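Local coordinates for putative hyaluronoglucosaminidase (Clostridium perfringens, PDB 6PWI), which probably acts as a family 84 glycoside hydrolase with hexosaminidase activity, this chain being the part with the N-terminal domain, the catalytic barrel and a following helical region, at residues 57-62 with 95-100; 187-192 with 425-430; 220-225 with 257-262; 302-307 with 349-354; 368-373 with 485-490. All blocks are in the same frame, centred on the assembly; numbering follows the deposited sequence.

Contact 1 lies in the N-terminal domain, about 39 Å or more between centres from the other four, and is the only one built on paired strands: a buried ladder of backbone hydrogen bonds. Contacts 2, 3 and 4 belong to the catalytic barrel. The first of these is buried and joins the loops of the first and last strands through two direct hydrogen bonds, one of them from a tryptophan; 3 and 4 are partly buried, make no direct hydrogen bond between their segments, and touch each other where F258 meets Q307. Contact 5, also partly buried, ties a barrel loop to the segment beyond helix 467-475 by leucines and one water.

Contact 1. Residues 57-62 with 95-100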
# COMPACT_ATOMS: atom_id res chain seq x y z
N ASN A 57 9.92 4.75 33.18
CA ASN A 57 9.87 6.20 33.18
C ASN A 57 9.83 6.68 31.73
O ASN A 57 10.63 6.24 30.91
CB ASN A 57 11.06 6.81 33.94
CG ASN A 57 11.12 8.32 33.86
OD1 ASN A 57 10.19 9.01 34.28
ND2 ASN A 57 12.21 8.85 33.32
N VAL A 58 8.90 7.61 31.46
CA VAL A 58 8.65 8.13 30.13
C VAL A 58 8.88 9.64 30.15
O VAL A 58 8.27 10.36 30.95
CB VAL A 58 7.22 7.80 29.69
CG1 VAL A 58 6.87 8.48 28.38
CG2 VAL A 58 6.99 6.31 29.60
N VAL A 59 9.72 10.12 29.23
CA VAL A 59 10.02 11.54 29.10
C VAL A 59 9.68 11.98 27.68
O VAL A 59 10.31 11.55 26.73
CB VAL A 59 11.51 11.81 29.42
CG1 VAL A 59 11.86 13.29 29.28
CG2 VAL A 59 11.91 11.27 30.78
N PHE A 60 8.67 12.85 27.56
CA PHE A 60 8.35 13.47 26.28
C PHE A 60 8.80 14.93 26.30
O PHE A 60 8.47 15.67 27.22
CB PHE A 60 6.85 13.50 26.03
CG PHE A 60 6.13 12.18 26.04
CD1 PHE A 60 6.39 11.21 25.07
CD2 PHE A 60 5.14 11.92 26.98
CE1 PHE A 60 5.70 10.01 25.07
CE2 PHE A 60 4.45 10.72 26.97
CZ PHE A 60 4.74 9.76 26.02
N GLU A 61 9.51 15.34 25.25
CA GLU A 61 9.78 16.75 25.05
C GLU A 61 8.47 17.46 24.70
O GLU A 61 7.49 16.82 24.36
CB GLU A 61 10.78 16.94 23.91
CG GLU A 61 12.19 16.56 24.29
CD GLU A 61 13.21 17.06 23.29
OE1 GLU A 61 12.79 17.63 22.26
OE2 GLU A 61 14.42 16.89 23.54
N GLU A 62 8.50 18.80 24.77
CA GLU A 62 7.33 19.65 24.60
C GLU A 62 6.83 19.62 23.16
O GLU A 62 5.65 19.89 22.92
CB GLU A 62 7.67 21.07 25.06
CG GLU A 62 7.88 21.19 26.56
CD GLU A 62 6.64 20.97 27.40
OE1 GLU A 62 5.56 21.46 27.01
OE2 GLU A 62 6.74 20.31 28.46
N ASN A 95 13.89 3.60 30.84
CA ASN A 95 13.58 4.95 30.40
C ASN A 95 13.21 4.96 28.91
O ASN A 95 13.93 4.39 28.08
CB ASN A 95 14.75 5.90 30.67
CG ASN A 95 14.97 6.19 32.14
OD1 ASN A 95 14.39 7.12 32.70
ND2 ASN A 95 15.84 5.42 32.78
N PHE A 96 12.10 5.63 28.58
CA PHE A 96 11.74 5.96 27.21
C PHE A 96 11.76 7.47 27.03
O PHE A 96 10.96 8.17 27.64
CB PHE A 96 10.34 5.42 26.88
CG PHE A 96 10.24 3.92 26.89
CD1 PHE A 96 10.34 3.19 25.72
CD2 PHE A 96 10.08 3.23 28.08
CE1 PHE A 96 10.27 1.81 25.73
CE2 PHE A 96 10.01 1.84 28.10
CZ PHE A 96 10.10 1.13 26.92
N LEU A 97 12.70 7.97 26.22
CA LEU A 97 12.76 9.40 25.95
C LEU A 97 12.39 9.65 24.48
O LEU A 97 12.99 9.05 23.58
CB LEU A 97 14.15 9.97 26.26
CG LEU A 97 14.91 9.43 27.47
CD1 LEU A 97 16.16 10.27 27.73
CD2 LEU A 97 14.05 9.39 28.72
N ILE A 98 11.41 10.53 24.26
CA ILE A 98 11.03 10.91 22.91
C ILE A 98 11.28 12.40 22.73
O ILE A 98 10.80 13.22 23.51
CB ILE A 98 9.56 10.53 22.60
CG1 ILE A 98 9.24 9.08 22.98
CG2 ILE A 98 9.22 10.83 21.15
CD1 ILE A 98 10.03 8.03 22.23
N GLY A 99 12.03 12.75 21.67
CA GLY A 99 12.45 14.13 21.50
C GLY A 99 12.65 14.51 20.05
O GLY A 99 12.63 13.65 19.17
N ILE A 100 12.88 15.81 19.82
CA ILE A 100 13.08 16.36 18.49
C ILE A 100 14.47 16.98 18.42
O ILE A 100 14.91 17.65 19.35
CB ILE A 100 11.96 17.38 18.16
CG1 ILE A 100 10.63 16.66 17.93
CG2 ILE A 100 12.34 18.28 16.99
CD1 ILE A 100 9.43 17.56 18.09
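E61 OE1 is gripped twice: by the backbone N-H of I100, which comes from above the carboxylate plane with I100 N 3.0 Å from E61 OE1, and by S103 OG. The other oxygen, OE2, accepts from D108 N. To get there the glutamate chain runs extended past CG and over G99, so its carboxylate continues the ladder where strand 57-60 has ended. Behind it the bonding is regular parallel pairing, with strand axes 4.7 Å apart and only 8° from parallel. N57 O takes F96 N at 2.8 Å, V59 bonds F96 O and I98 N on either side of L97, and E61 N reaches I98 O. These strands are parallel neighbours in the mixed sheet of the N-terminal domain, which matches domain 2 of glycoside hydrolase family 20. V58, F60, F96 and I98 line the face packed by helices 66-78 and 144-158; F60 CD1 sits 4.1 Å from I98 CB, at the ring edge. On the other face V59 CG2 meets L97 CD2 at 3.5 Å. There, too, N57 ND2 donates to N95 OD1 at 2.9 Å in the carbonyl plane, the amides turned 83° apart, while S86 and K90 hold their other ends.

Contact 2. Residues 187-192 with 425-430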
# COMPACT_ATOMS: atom_id res chain seq x y z
N TYR A 187 -12.36 3.01 -10.48
CA TYR A 187 -13.77 2.88 -10.82
C TYR A 187 -14.30 1.59 -10.21
O TYR A 187 -13.79 0.51 -10.51
CB TYR A 187 -13.97 2.85 -12.33
CG TYR A 187 -13.50 4.09 -13.06
CD1 TYR A 187 -14.38 5.13 -13.33
CD2 TYR A 187 -12.18 4.23 -13.47
CE1 TYR A 187 -13.95 6.28 -13.98
CE2 TYR A 187 -11.74 5.37 -14.12
CZ TYR A 187 -12.63 6.40 -14.38
OH TYR A 187 -12.21 7.53 -15.03
N GLY A 188 -15.30 1.70 -9.34
CA GLY A 188 -15.79 0.52 -8.65
C GLY A 188 -16.58 0.89 -7.40
O GLY A 188 -16.97 2.04 -7.22
N ILE A 189 -16.82 -0.13 -6.56
CA ILE A 189 -17.54 0.04 -5.31
C ILE A 189 -16.59 0.70 -4.31
O ILE A 189 -15.47 0.22 -4.10
CB ILE A 189 -18.06 -1.32 -4.81
CG1 ILE A 189 -19.02 -1.96 -5.83
CG2 ILE A 189 -18.69 -1.18 -3.43
CD1 ILE A 189 -19.46 -3.36 -5.47
N PRO A 190 -17.00 1.82 -3.67
CA PRO A 190 -16.12 2.51 -2.73
C PRO A 190 -15.85 1.64 -1.51
O PRO A 190 -16.64 0.76 -1.18
CB PRO A 190 -16.91 3.77 -2.36
CG PRO A 190 -18.36 3.42 -2.64
CD PRO A 190 -18.32 2.46 -3.81
N TRP A 191 -14.71 1.86 -0.86
CA TRP A 191 -14.43 1.17 0.38
C TRP A 191 -15.43 1.63 1.44
O TRP A 191 -15.87 2.78 1.44
CB TRP A 191 -13.00 1.44 0.84
CG TRP A 191 -11.94 0.95 -0.09
CD1 TRP A 191 -12.00 -0.12 -0.94
CD2 TRP A 191 -10.62 1.50 -0.24
NE1 TRP A 191 -10.82 -0.26 -1.62
CE2 TRP A 191 -9.96 0.72 -1.21
CE3 TRP A 191 -9.95 2.58 0.34
CZ2 TRP A 191 -8.65 0.99 -1.61
CZ3 TRP A 191 -8.67 2.86 -0.06
CH2 TRP A 191 -8.03 2.07 -1.02
N SER A 192 -15.78 0.71 2.35
CA SER A 192 -16.54 1.08 3.53
C SER A 192 -15.66 1.94 4.46
O SER A 192 -14.43 1.89 4.39
CB SER A 192 -17.03 -0.14 4.23
OG SER A 192 -15.95 -0.79 4.87
N PRO A 425 -5.37 1.10 -5.26
CA PRO A 425 -5.63 -0.33 -5.04
C PRO A 425 -6.98 -0.80 -5.58
O PRO A 425 -7.65 -0.07 -6.30
CB PRO A 425 -5.56 -0.46 -3.51
CG PRO A 425 -5.21 0.93 -3.01
CD PRO A 425 -5.71 1.89 -4.07
N MET A 426 -7.34 -2.05 -5.21
CA MET A 426 -8.54 -2.73 -5.68
C MET A 426 -9.75 -2.25 -4.88
O MET A 426 -9.60 -1.69 -3.80
CB MET A 426 -8.42 -4.24 -5.47
CG MET A 426 -7.24 -4.87 -6.16
SD MET A 426 -7.13 -6.62 -5.70
CE MET A 426 -5.99 -6.51 -4.32
N GLN A 427 -10.95 -2.54 -5.39
CA GLN A 427 -12.15 -2.29 -4.61
C GLN A 427 -12.19 -3.25 -3.41
O GLN A 427 -12.96 -3.05 -2.48
CB GLN A 427 -13.40 -2.37 -5.48
CG GLN A 427 -13.75 -3.78 -5.91
CD GLN A 427 -15.09 -3.85 -6.61
OE1 GLN A 427 -15.58 -2.86 -7.16
NE2 GLN A 427 -15.69 -5.03 -6.58
N GLU A 428 -11.34 -4.29 -3.45
CA GLU A 428 -11.19 -5.22 -2.35
C GLU A 428 -10.12 -4.69 -1.40
O GLU A 428 -8.92 -4.84 -1.66
CB GLU A 428 -10.85 -6.63 -2.85
CG GLU A 428 -11.99 -7.32 -3.56
CD GLU A 428 -12.23 -6.85 -4.99
OE1 GLU A 428 -11.33 -6.19 -5.56
OE2 GLU A 428 -13.31 -7.14 -5.54
N ALA A 429 -10.57 -4.07 -0.31
CA ALA A 429 -9.70 -3.28 0.54
C ALA A 429 -8.67 -4.15 1.25
O ALA A 429 -7.47 -3.87 1.18
CB ALA A 429 -10.52 -2.45 1.50
N GLN A 430 -9.12 -5.22 1.92
CA GLN A 430 -8.25 -6.09 2.70
C GLN A 430 -7.18 -6.73 1.81
O GLN A 430 -6.01 -6.74 2.17
CB GLN A 430 -9.07 -7.13 3.46
CG GLN A 430 -9.99 -6.52 4.51
CD GLN A 430 -9.23 -5.97 5.69
OE1 GLN A 430 -8.32 -6.61 6.22
NE2 GLN A 430 -9.60 -4.78 6.12
O HOH W 1 -15.38 -1.75 -1.65
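The backbones of two irregular loops come nearest at I189 and Q427, whose CA atoms are 5.9 Å apart, and they are joined by side chains that reach across from each loop. From one loop comes the W191 indole. Its NE1-H lies in the ring plane and donates to M426 O at 2.9 Å, meeting that oxygen in the carbonyl plane. Around the same rim the six-membered end meets P425 edge-on, with W191 CH2 3.6 Å from P425 CG, while the methyl of A429 lies over one face: A429 CB stands 3.8 Å from the centroid of the five-membered ring, 17° off its normal, a CH-pi contact. The ring is thus fixed in rotation by an edge bond and a methyl on its face. The loops follow strands 179-184 and 418-423, the first and last of the eight-stranded (beta/alpha)8 barrel, so the contact lies at the seam where the barrel closes. E184, in the first strand, accepts the backbone N-H of W191. From the opposite loop, Q427 extends its amide beyond CG, which sits between the backbone N and carbonyl carbon (chi1 72°), and OE1 accepts I189 N at 3.1 Å, the donor standing above the carbonyl plane. Its NE2 bonds P598 O, near the C-terminal end of the chain, and more weakly E428 OE2. Water 1 bridges the backbones, hydrogen-bonded to P190 O at 2.8 Å and to Q427 O at 2.9 Å.

Contact 3. Residues 220-225 with 257-262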
# COMPACT_ATOMS: atom_id res chain seq x y z
N TYR A 220 -19.80 15.48 -3.36
CA TYR A 220 -19.48 16.72 -2.68
C TYR A 220 -18.02 17.13 -2.89
O TYR A 220 -17.65 18.24 -2.51
CB TYR A 220 -19.89 16.69 -1.21
CG TYR A 220 -21.38 16.59 -1.04
CD1 TYR A 220 -22.19 17.72 -1.13
CD2 TYR A 220 -22.00 15.37 -0.85
CE1 TYR A 220 -23.57 17.64 -1.00
CE2 TYR A 220 -23.38 15.26 -0.72
CZ TYR A 220 -24.16 16.40 -0.80
OH TYR A 220 -25.51 16.28 -0.66
N HIS A 221 -17.22 16.26 -3.50
CA HIS A 221 -15.84 16.59 -3.80
C HIS A 221 -15.73 16.94 -5.28
O HIS A 221 -14.65 17.25 -5.79
CB HIS A 221 -14.90 15.46 -3.33
CG HIS A 221 -14.64 14.41 -4.36
ND1 HIS A 221 -15.66 13.68 -4.93
CD2 HIS A 221 -13.50 13.98 -4.92
CE1 HIS A 221 -15.15 12.84 -5.81
NE2 HIS A 221 -13.83 13.00 -5.82
N SER A 222 -16.88 16.93 -5.96
CA SER A 222 -16.93 16.99 -7.41
C SER A 222 -18.39 17.17 -7.83
O SER A 222 -19.24 16.40 -7.39
CB SER A 222 -16.36 15.72 -7.99
OG SER A 222 -16.50 15.69 -9.40
N LEU A 223 -18.66 18.14 -8.70
CA LEU A 223 -20.01 18.41 -9.20
C LEU A 223 -20.80 19.27 -8.21
O LEU A 223 -21.25 20.36 -8.56
CB LEU A 223 -20.77 17.13 -9.57
CG LEU A 223 -21.02 16.88 -11.06
CD1 LEU A 223 -21.79 15.59 -11.28
CD2 LEU A 223 -21.76 18.05 -11.70
N LYS A 224 -20.97 18.77 -6.99
CA LYS A 224 -21.59 19.54 -5.93
C LYS A 224 -20.52 20.05 -4.97
O LYS A 224 -20.76 20.16 -3.77
CB LYS A 224 -22.63 18.70 -5.17
CG LYS A 224 -23.87 18.28 -5.95
CD LYS A 224 -25.05 17.98 -5.03
CE LYS A 224 -26.24 17.35 -5.72
NZ LYS A 224 -26.07 15.89 -5.90
N TRP A 225 -19.34 20.38 -5.52
CA TRP A 225 -18.22 20.80 -4.68
C TRP A 225 -18.53 22.11 -3.96
O TRP A 225 -17.93 22.38 -2.92
CB TRP A 225 -16.91 20.86 -5.46
CG TRP A 225 -16.85 21.88 -6.56
CD1 TRP A 225 -17.05 21.65 -7.89
CD2 TRP A 225 -16.56 23.29 -6.44
NE1 TRP A 225 -16.90 22.81 -8.60
CE2 TRP A 225 -16.60 23.83 -7.74
CE3 TRP A 225 -16.27 24.14 -5.36
CZ2 TRP A 225 -16.37 25.19 -7.99
CZ3 TRP A 225 -16.03 25.48 -5.61
CH2 TRP A 225 -16.08 25.99 -6.91
N PRO A 257 -12.55 20.86 -9.24
CA PRO A 257 -13.23 22.12 -9.54
C PRO A 257 -13.22 22.63 -10.99
O PRO A 257 -13.61 23.77 -11.23
CB PRO A 257 -12.42 23.10 -8.68
CG PRO A 257 -11.01 22.55 -8.76
CD PRO A 257 -11.17 21.05 -8.79
N PHE A 258 -12.82 21.80 -11.95
CA PHE A 258 -12.66 22.31 -13.31
C PHE A 258 -13.58 21.58 -14.28
O PHE A 258 -13.29 21.51 -15.47
CB PHE A 258 -11.21 22.22 -13.78
CG PHE A 258 -10.19 22.90 -12.90
CD1 PHE A 258 -10.13 24.28 -12.81
CD2 PHE A 258 -9.29 22.15 -12.16
CE1 PHE A 258 -9.19 24.90 -12.00
CE2 PHE A 258 -8.35 22.76 -11.35
CZ PHE A 258 -8.30 24.14 -11.27
N LEU A 259 -14.69 21.04 -13.77
CA LEU A 259 -15.67 20.41 -14.65
C LEU A 259 -16.42 21.49 -15.43
O LEU A 259 -16.08 22.67 -15.32
CB LEU A 259 -16.60 19.52 -13.82
CG LEU A 259 -15.92 18.40 -13.04
CD1 LEU A 259 -16.91 17.71 -12.10
CD2 LEU A 259 -15.28 17.38 -13.96
N LYS A 260 -17.43 21.07 -16.21
CA LYS A 260 -18.26 21.93 -17.04
C LYS A 260 -18.91 23.02 -16.18
O LYS A 260 -18.82 24.20 -16.50
CB LYS A 260 -19.30 21.13 -17.84
N ASP A 261 -19.54 22.61 -15.06
CA ASP A 261 -20.23 23.55 -14.18
C ASP A 261 -19.25 24.12 -13.16
O ASP A 261 -19.67 24.76 -12.20
CB ASP A 261 -21.37 22.87 -13.41
CG ASP A 261 -22.15 21.83 -14.21
OD1 ASP A 261 -22.57 22.16 -15.35
OD2 ASP A 261 -22.34 20.71 -13.68
N GLY A 262 -17.95 23.88 -13.37
CA GLY A 262 -16.94 24.18 -12.37
C GLY A 262 -16.58 25.67 -12.30
O GLY A 262 -17.24 26.52 -12.90
O HOH W 2 -15.92 21.25 -11.17
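W225 and P257 face each other across the loops that follow strands 210-213 and 250-255, the second and third of the (beta/alpha)8 barrel. The chief ring contact is CH-pi: P257 CA lies over one face of the indole, 4.2 Å from the centroid of its five-membered ring and 24° off the normal. G262 CA comes to the edge instead, 4.0 Å from W225 NE1. CG of W225, set between its backbone N and carbonyl carbon (chi1 64°), brings the indole against both. Apolar packing is sparser: L223 CG and W225 CE2 lie 4.3 Å from L259 CD1 and P257 CB respectively. The L259 methyl also neighbours S222 OG. L259 touches D299, the predicted proton donor, which places this edge of the contact beside the probable active site. Between the exposed L223 and D261 a methyl meets a carboxylate, L223 CD2 being 3.4 Å from D261 OD2. No direct hydrogen bond joins the segments, but R226, the next residue of the first loop, bonds D261 O. The turn L259 to G262 is type I, closed by G262 N on L259 O. Water 2 supplies a polar link, accepting L259 N at 2.9 Å and, weakly, W225 NE1 at 3.2 Å.

Contact 4. Residues 302-307 with 349-354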
# COMPACT_ATOMS: atom_id res chain seq x y z
N GLY A 302 -11.33 23.97 -18.90
CA GLY A 302 -10.82 25.24 -19.40
C GLY A 302 -9.34 25.23 -19.79
O GLY A 302 -8.74 24.18 -20.06
N GLU A 303 -8.75 26.43 -19.83
CA GLU A 303 -7.34 26.62 -20.15
C GLU A 303 -6.49 26.28 -18.92
O GLU A 303 -6.96 26.35 -17.79
CB GLU A 303 -7.11 28.05 -20.66
N ALA A 304 -5.23 25.90 -19.17
CA ALA A 304 -4.27 25.54 -18.14
C ALA A 304 -3.94 26.75 -17.26
O ALA A 304 -3.64 26.59 -16.07
CB ALA A 304 -3.02 25.00 -18.78
N ASN A 305 -3.99 27.95 -17.86
CA ASN A 305 -3.68 29.19 -17.18
C ASN A 305 -4.59 29.37 -15.97
O ASN A 305 -4.14 29.81 -14.91
CB ASN A 305 -3.83 30.39 -18.11
CG ASN A 305 -2.54 30.71 -18.82
OD1 ASN A 305 -1.46 30.57 -18.24
ND2 ASN A 305 -2.63 31.13 -20.07
N ASN A 306 -5.86 29.01 -16.14
CA ASN A 306 -6.86 29.15 -15.10
C ASN A 306 -6.51 28.25 -13.92
O ASN A 306 -6.61 28.67 -12.77
CB ASN A 306 -8.27 28.96 -15.66
CG ASN A 306 -8.67 30.11 -16.56
OD1 ASN A 306 -8.11 31.21 -16.47
ND2 ASN A 306 -9.64 29.87 -17.43
N GLN A 307 -6.09 27.01 -14.23
CA GLN A 307 -5.73 26.03 -13.22
C GLN A 307 -4.61 26.59 -12.34
O GLN A 307 -4.65 26.45 -11.13
CB GLN A 307 -5.39 24.69 -13.88
CG GLN A 307 -6.61 23.99 -14.46
CD GLN A 307 -6.28 22.92 -15.47
OE1 GLN A 307 -5.29 22.20 -15.34
NE2 GLN A 307 -7.11 22.80 -16.49
N LYS A 349 4.12 22.72 -19.49
CA LYS A 349 4.96 23.88 -19.29
C LYS A 349 4.22 24.90 -18.43
O LYS A 349 4.82 25.50 -17.53
CB LYS A 349 5.40 24.45 -20.65
CG LYS A 349 6.42 25.58 -20.62
CD LYS A 349 6.82 25.98 -22.02
CE LYS A 349 7.12 27.45 -22.20
NZ LYS A 349 8.55 27.75 -21.91
N THR A 350 2.92 25.08 -18.69
CA THR A 350 2.13 26.05 -17.95
C THR A 350 1.91 25.60 -16.50
O THR A 350 2.09 26.40 -15.57
CB THR A 350 0.78 26.32 -18.62
OG1 THR A 350 1.11 26.82 -19.91
CG2 THR A 350 -0.04 27.35 -17.88
N ILE A 351 1.49 24.34 -16.34
CA ILE A 351 1.25 23.69 -15.07
C ILE A 351 2.49 23.84 -14.18
O ILE A 351 2.37 24.04 -12.98
CB ILE A 351 0.84 22.22 -15.31
CG1 ILE A 351 -0.61 22.12 -15.79
CG2 ILE A 351 1.08 21.32 -14.11
CD1 ILE A 351 -1.57 23.06 -15.09
N GLY A 352 3.67 23.78 -14.81
CA GLY A 352 4.93 23.88 -14.09
C GLY A 352 5.22 25.28 -13.56
O GLY A 352 6.17 25.46 -12.80
N THR A 353 4.41 26.27 -13.95
CA THR A 353 4.60 27.63 -13.45
C THR A 353 3.78 27.87 -12.18
O THR A 353 3.87 28.96 -11.61
CB THR A 353 4.31 28.71 -14.50
OG1 THR A 353 2.90 28.76 -14.72
CG2 THR A 353 5.07 28.51 -15.79
N MET A 354 3.00 26.88 -11.74
CA MET A 354 2.29 27.03 -10.48
C MET A 354 3.28 26.96 -9.31
O MET A 354 4.42 26.55 -9.51
CB MET A 354 1.15 26.01 -10.34
CG MET A 354 1.59 24.58 -10.09
SD MET A 354 0.15 23.50 -9.86
CE MET A 354 -0.70 23.70 -11.43
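The closer-packed part of this contact centres on A304 and T350, the pair whose CA atoms are nearest across the segments. The methyl of A304 lies against the threonine's carbon branch, A304 CB standing 3.9 Å from T350 CG2. T350 has its hydroxyl beside the backbone N (chi1 -60°), from where OG1 bonds E346 O within its own helix, and this leaves CG2 to meet the neighbour. On the buried flank I351 reaches over with the end of its chain: I351 CD1 is 3.8 Å from Q307 OE1 and 4.4 Å from A304 CB. That glutamine oxygen has its polar partner in the hydroxyl of Y347, and the glutamine side chain also touches F258 and F329. Helix 304-321 follows the fourth strand of the (beta/alpha)8 barrel, and its start packs on the short helix 346-351, which follows the fifth. M354 adds to the buried side by lying on V308 and M311, farther along helix 304-321. Toward solvent the join thins out. N305 is exposed, and its side chain crosses that of T350 at about a right angle, only N305 OD1 and T350 CG2 meeting, at 3.5 Å. No hydrogen bond passes between the segments here or deeper in. Polar bonding is internal instead: T350 O accepts both T353 N, at 2.8 Å, and T353 OG1, at 2.6 Å, the latter in the carbonyl plane, and I351 to M354 form a type I turn. R385 bonds the carbonyls of G352 and M354.

Contact 5. Residues 368-373 with 485-490; sequences LGYVTQ and HGLSLE
The Y370 ring and the H485 imidazole are the two flat groups here, and each is met by a leucine of the opposite segment. L487 CD1 comes to the tyrosine ring nearest its CE2, at 3.7 Å, and the two side chains lie obliquely to one another. L368 approaches the histidine at about a right angle, its CD1 3.6 Å from H485 CG, and the same methyl also touches L487, with L368 CD1 3.7 Å from L487 CB. L487 is thereby placed between both residues of the barrel loop; its CG, anti to the backbone N (chi1 -178°), carries CD1 out to the tyrosine. Farther along, Y370 and L489 lie alongside one another, pointing opposite ways, Y370 OH being 3.7 Å from L489 CD2. Segment 368-373 follows strand 359-362, the sixth of the (beta/alpha)8 barrel, and ends at helix 373-383, where T372 is the N-cap through its bond to T375 N. Segment 485-490 links helices 467-475 and 496-507, and R611 holds S488 OG from still later in the chain. Water 3 gives the polar connection, hydrogen-bonded to Y370 OH at 2.9 Å and accepting S488 N at 2.9 Å. With no direct hydrogen bond between the segments, their association rests on leucines packed against H485 and Y370 and on a bridging water, consistent with a join fixed more by shape than by directional bonds.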
# COMPACT_ATOMS: atom_id res chain seq x y z
N LEU A 368 -1.19 2.62 -17.05
CA LEU A 368 -0.64 1.64 -16.13
C LEU A 368 0.89 1.64 -16.23
O LEU A 368 1.50 0.61 -16.50
CB LEU A 368 -1.21 0.24 -16.41
CG LEU A 368 -2.72 0.13 -16.62
CD1 LEU A 368 -3.11 -1.31 -16.93
CD2 LEU A 368 -3.49 0.62 -15.40
N GLY A 369 1.51 2.81 -16.02
CA GLY A 369 2.94 2.94 -16.18
C GLY A 369 3.73 2.19 -15.11
O GLY A 369 3.28 2.05 -13.97
N TYR A 370 4.91 1.71 -15.49
CA TYR A 370 5.87 1.17 -14.54
C TYR A 370 6.65 2.34 -13.95
O TYR A 370 6.63 3.44 -14.51
CB TYR A 370 6.80 0.17 -15.23
CG TYR A 370 6.27 -1.23 -15.44
CD1 TYR A 370 6.97 -2.33 -14.96
CD2 TYR A 370 5.09 -1.47 -16.15
CE1 TYR A 370 6.51 -3.62 -15.17
CE2 TYR A 370 4.62 -2.76 -16.37
CZ TYR A 370 5.34 -3.84 -15.87
OH TYR A 370 4.90 -5.11 -16.07
N VAL A 371 7.35 2.11 -12.83
CA VAL A 371 8.25 3.11 -12.29
C VAL A 371 9.58 3.02 -13.03
O VAL A 371 10.31 2.04 -12.86
CB VAL A 371 8.48 2.93 -10.78
CG1 VAL A 371 9.47 3.98 -10.26
CG2 VAL A 371 7.18 2.98 -9.99
N THR A 372 9.90 4.04 -13.83
CA THR A 372 11.15 4.04 -14.58
C THR A 372 11.84 5.40 -14.46
O THR A 372 11.17 6.42 -14.33
CB THR A 372 10.94 3.73 -16.07
OG1 THR A 372 10.26 4.83 -16.68
CG2 THR A 372 10.18 2.44 -16.32
N GLN A 373 13.17 5.38 -14.54
CA GLN A 373 13.95 6.61 -14.54
C GLN A 373 13.53 7.49 -15.72
O GLN A 373 13.41 8.70 -15.57
CB GLN A 373 15.44 6.26 -14.52
CG GLN A 373 16.37 7.47 -14.54
CD GLN A 373 16.73 8.00 -13.17
OE1 GLN A 373 16.36 7.45 -12.13
NE2 GLN A 373 17.49 9.09 -13.16
N HIS A 485 -5.29 -2.39 -21.47
CA HIS A 485 -4.03 -1.67 -21.38
C HIS A 485 -2.84 -2.57 -21.70
O HIS A 485 -1.82 -2.09 -22.17
CB HIS A 485 -3.89 -0.95 -20.03
CG HIS A 485 -4.98 0.02 -19.76
ND1 HIS A 485 -5.16 1.16 -20.53
CD2 HIS A 485 -5.97 0.02 -18.84
CE1 HIS A 485 -6.21 1.83 -20.09
NE2 HIS A 485 -6.72 1.15 -19.03
N GLY A 486 -2.96 -3.87 -21.43
CA GLY A 486 -1.92 -4.81 -21.82
C GLY A 486 -0.90 -5.06 -20.71
O GLY A 486 0.25 -5.42 -20.98
N LEU A 487 -1.33 -4.85 -19.46
CA LEU A 487 -0.49 -5.12 -18.32
C LEU A 487 -0.48 -6.62 -18.07
O LEU A 487 -1.52 -7.27 -18.10
CB LEU A 487 -1.03 -4.36 -17.10
CG LEU A 487 -0.21 -4.50 -15.82
CD1 LEU A 487 1.15 -3.82 -15.95
CD2 LEU A 487 -0.97 -3.96 -14.63
N SER A 488 0.72 -7.16 -17.85
CA SER A 488 0.92 -8.59 -17.67
C SER A 488 1.92 -8.78 -16.54
O SER A 488 3.04 -8.27 -16.63
CB SER A 488 1.44 -9.21 -18.95
OG SER A 488 1.78 -10.58 -18.77
N LEU A 489 1.52 -9.50 -15.49
CA LEU A 489 2.35 -9.70 -14.31
C LEU A 489 2.46 -11.19 -14.03
O LEU A 489 1.55 -11.95 -14.35
CB LEU A 489 1.75 -8.96 -13.12
CG LEU A 489 1.63 -7.44 -13.27
CD1 LEU A 489 0.83 -6.85 -12.12
CD2 LEU A 489 3.00 -6.79 -13.39
N GLU A 490 3.57 -11.60 -13.41
CA GLU A 490 3.76 -13.01 -13.18
C GLU A 490 2.82 -13.52 -12.09
O GLU A 490 2.37 -12.76 -11.24
CB GLU A 490 5.24 -13.40 -13.05
CG GLU A 490 5.94 -12.80 -11.86
CD GLU A 490 7.42 -13.15 -11.76
OE1 GLU A 490 8.15 -12.99 -12.78
OE2 GLU A 490 7.84 -13.60 -10.68
O HOH W 3 3.21 -5.84 -18.34